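Local structure of sortase-like protein (Streptococcus suis, 3RE9) at residues L123-D128 with G169-Y174. The protein is a class C sortase, a transpeptidase that probably joins pilin subunits into pili at the surface of the bacterium. Numbering follows the deposited sequence.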
loop_
_atom_site.group_PDB
_atom_site.type_symbol
_atom_site.label_atom_id
_atom_site.label_comp_id
_atom_site.label_asym_id
_atom_site.label_seq_id
_atom_site.Cartn_x
_atom_site.Cartn_y
_atom_site.Cartn_z
ATOM N N LEU A 123 8.071 8.145 3.005
ATOM C CA LEU A 123 6.956 8.822 2.375
ATOM C C LEU A 123 5.879 9.114 3.414
ATOM O O LEU A 123 5.559 8.269 4.232
ATOM C CB LEU A 123 6.352 7.957 1.267
ATOM C CG LEU A 123 7.267 7.310 0.244
ATOM C CD1 LEU A 123 6.530 6.123 -0.318
ATOM C CD2 LEU A 123 7.632 8.321 -0.831
ATOM N N ALA A 124 5.325 10.318 3.350
ATOM C CA ALA A 124 4.335 10.783 4.307
ATOM C C ALA A 124 2.987 10.946 3.617
ATOM O O ALA A 124 2.912 11.533 2.550
ATOM C CB ALA A 124 4.792 12.103 4.915
ATOM N N TYR A 125 1.933 10.402 4.216
ATOM C CA TYR A 125 0.564 10.545 3.692
ATOM C C TYR A 125 -0.317 11.077 4.802
ATOM O O TYR A 125 -0.133 10.718 5.969
ATOM C CB TYR A 125 0.004 9.213 3.130
ATOM C CG TYR A 125 0.737 8.755 1.897
ATOM C CD1 TYR A 125 1.954 8.079 2.003
ATOM C CD2 TYR A 125 0.240 9.021 0.627
ATOM C CE1 TYR A 125 2.656 7.674 0.901
ATOM C CE2 TYR A 125 0.937 8.624 -0.505
ATOM C CZ TYR A 125 2.158 7.951 -0.361
ATOM O OH TYR A 125 2.887 7.542 -1.467
ATOM N N GLU A 126 -1.248 11.959 4.433
ATOM C CA GLU A 126 -2.220 12.512 5.358
ATOM C C GLU A 126 -3.599 11.920 5.084
ATOM O O GLU A 126 -4.145 12.079 3.979
ATOM C CB GLU A 126 -2.260 14.032 5.206
ATOM C CG GLU A 126 -3.104 14.784 6.258
ATOM C CD GLU A 126 -3.050 16.294 6.061
ATOM O OE1 GLU A 126 -1.947 16.881 6.242
ATOM O OE2 GLU A 126 -4.101 16.891 5.718
ATOM N N VAL A 127 -4.168 11.255 6.083
ATOM C CA VAL A 127 -5.520 10.679 5.965
ATOM C C VAL A 127 -6.585 11.705 5.549
ATOM O O VAL A 127 -6.854 12.670 6.298
ATOM C CB VAL A 127 -5.957 9.936 7.262
ATOM C CG1 VAL A 127 -7.386 9.384 7.124
ATOM C CG2 VAL A 127 -4.963 8.822 7.591
ATOM N N ASP A 128 -7.173 11.494 4.357
ATOM C CA ASP A 128 -8.221 12.373 3.827
ATOM C C ASP A 128 -9.600 11.715 3.588
ATOM O O ASP A 128 -10.550 12.411 3.197
ATOM C CB ASP A 128 -7.739 13.071 2.551
ATOM C CG ASP A 128 -7.663 12.134 1.346
ATOM O OD1 ASP A 128 -7.772 10.905 1.526
ATOM O OD2 ASP A 128 -7.481 12.633 0.211
ATOM N N GLY A 169 -4.807 8.155 2.515
ATOM C CA GLY A 169 -4.088 9.413 2.643
ATOM C C GLY A 169 -3.553 9.898 1.313
ATOM O O GLY A 169 -3.251 9.086 0.467
ATOM N N HIS A 170 -3.435 11.213 1.129
ATOM C CA HIS A 170 -2.748 11.798 -0.052
ATOM C C HIS A 170 -1.291 12.094 0.331
ATOM O O HIS A 170 -0.979 12.307 1.503
ATOM C CB HIS A 170 -3.446 13.074 -0.571
ATOM C CG HIS A 170 -3.514 14.187 0.442
ATOM N ND1 HIS A 170 -4.596 14.367 1.287
ATOM C CD2 HIS A 170 -2.628 15.161 0.758
ATOM C CE1 HIS A 170 -4.368 15.401 2.080
ATOM N NE2 HIS A 170 -3.182 15.902 1.780
ATOM N N ARG A 171 -0.394 12.076 -0.644
ATOM C CA ARG A 171 1.007 12.350 -0.375
ATOM C C ARG A 171 1.181 13.758 0.170
ATOM O O ARG A 171 0.578 14.692 -0.333
ATOM C CB ARG A 171 1.817 12.179 -1.655
ATOM C CG ARG A 171 3.297 12.387 -1.509
ATOM C CD ARG A 171 3.999 11.166 -0.929
ATOM N NE ARG A 171 5.443 11.414 -0.971
ATOM C CZ ARG A 171 6.224 11.187 -2.025
ATOM N NH1 ARG A 171 5.727 10.654 -3.131
ATOM N NH2 ARG A 171 7.510 11.471 -1.960
ATOM N N ILE A 172 1.967 13.908 1.223
ATOM C CA ILE A 172 2.344 15.237 1.710
ATOM C C ILE A 172 3.888 15.322 1.762
ATOM O O ILE A 172 4.565 14.275 1.792
ATOM C CB ILE A 172 1.643 15.627 3.058
ATOM C CG1 ILE A 172 1.911 14.599 4.156
ATOM C CG2 ILE A 172 0.140 15.742 2.861
ATOM C CD1 ILE A 172 1.925 15.172 5.590
ATOM N N PRO A 173 4.454 16.551 1.710
ATOM C CA PRO A 173 5.891 16.675 1.856
ATOM C C PRO A 173 6.419 16.109 3.178
ATOM O O PRO A 173 5.767 16.210 4.233
ATOM C CB PRO A 173 6.105 18.184 1.793
ATOM C CG PRO A 173 4.981 18.669 0.993
ATOM C CD PRO A 173 3.840 17.873 1.479
ATOM N N TYR A 174 7.591 15.491 3.093
ATOM C CA TYR A 174 8.271 14.972 4.262
ATOM C C TYR A 174 9.547 15.771 4.535
ATOM O O TYR A 174 10.517 15.720 3.774
ATOM C CB TYR A 174 8.581 13.493 4.089
ATOM C CG TYR A 174 9.381 12.927 5.216
ATOM C CD1 TYR A 174 8.783 12.622 6.432
ATOM C CD2 TYR A 174 10.738 12.696 5.073
ATOM C CE1 TYR A 174 9.522 12.110 7.476
ATOM C CE2 TYR A 174 11.483 12.177 6.105
ATOM C CZ TYR A 174 10.872 11.887 7.299
ATOM O OH TYR A 174 11.623 11.367 8.317
HETATM O O HOH W 1 6.445 12.249 1.582
#
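Tyr125 and Arg171 face each other as a non-hydrogen-bonded pair of antiparallel strands, and Arg171 lays its aliphatic part across the phenol: CD sits over one face of the Tyr125 ring, 4.2 Å from its centroid, a CH-pi contact. The arginine chain leaves extended and then bends at chi2 (80°), which carries the guanidinium past the ring to Leu123, whose CD2 rests over the centre of one guanidinium face, 3.3 Å from NH2. A long side chain with a greasy shaft and a flat charged end suits this place, since it can cover both apolar neighbours and still reach polar partners. Both polar ends converge on Asp148, which forms a salt bridge with Arg171 and a hydrogen bond with Tyr125 OH.

On the other face of the sheet Glu126 and His170 run side by side, with Glu126 CB over the imidazole in a second CH-pi contact, while CG2 of Ile172 packs at 3.8 Å on the same CB. Small Ala124 leaves space for Ile172 CG1 and Tyr174 CB. At the edge of the His170 ring lies Asp128, whose carboxylate has its salt bridge with Arg168.

The backbones are joined by a nearly straight bond from Ile172 N to Ala124 O (2.9 Å, 178°) and by a reciprocal pair between Glu126 and His170. Gly169 lets the strands close to 3.8 Å between its CA and that of Val127. Between Ala124 and Ile172 a second direct backbone bond is missing; one water, accepting from Ala124 N and Arg171 NE and donating to Ile172 O, stands in for it.

Strand 122-133 also pairs with strand 113-117, so this contact ties the C-terminal strand 163-172 into the antiparallel part of the sortase beta-barrel.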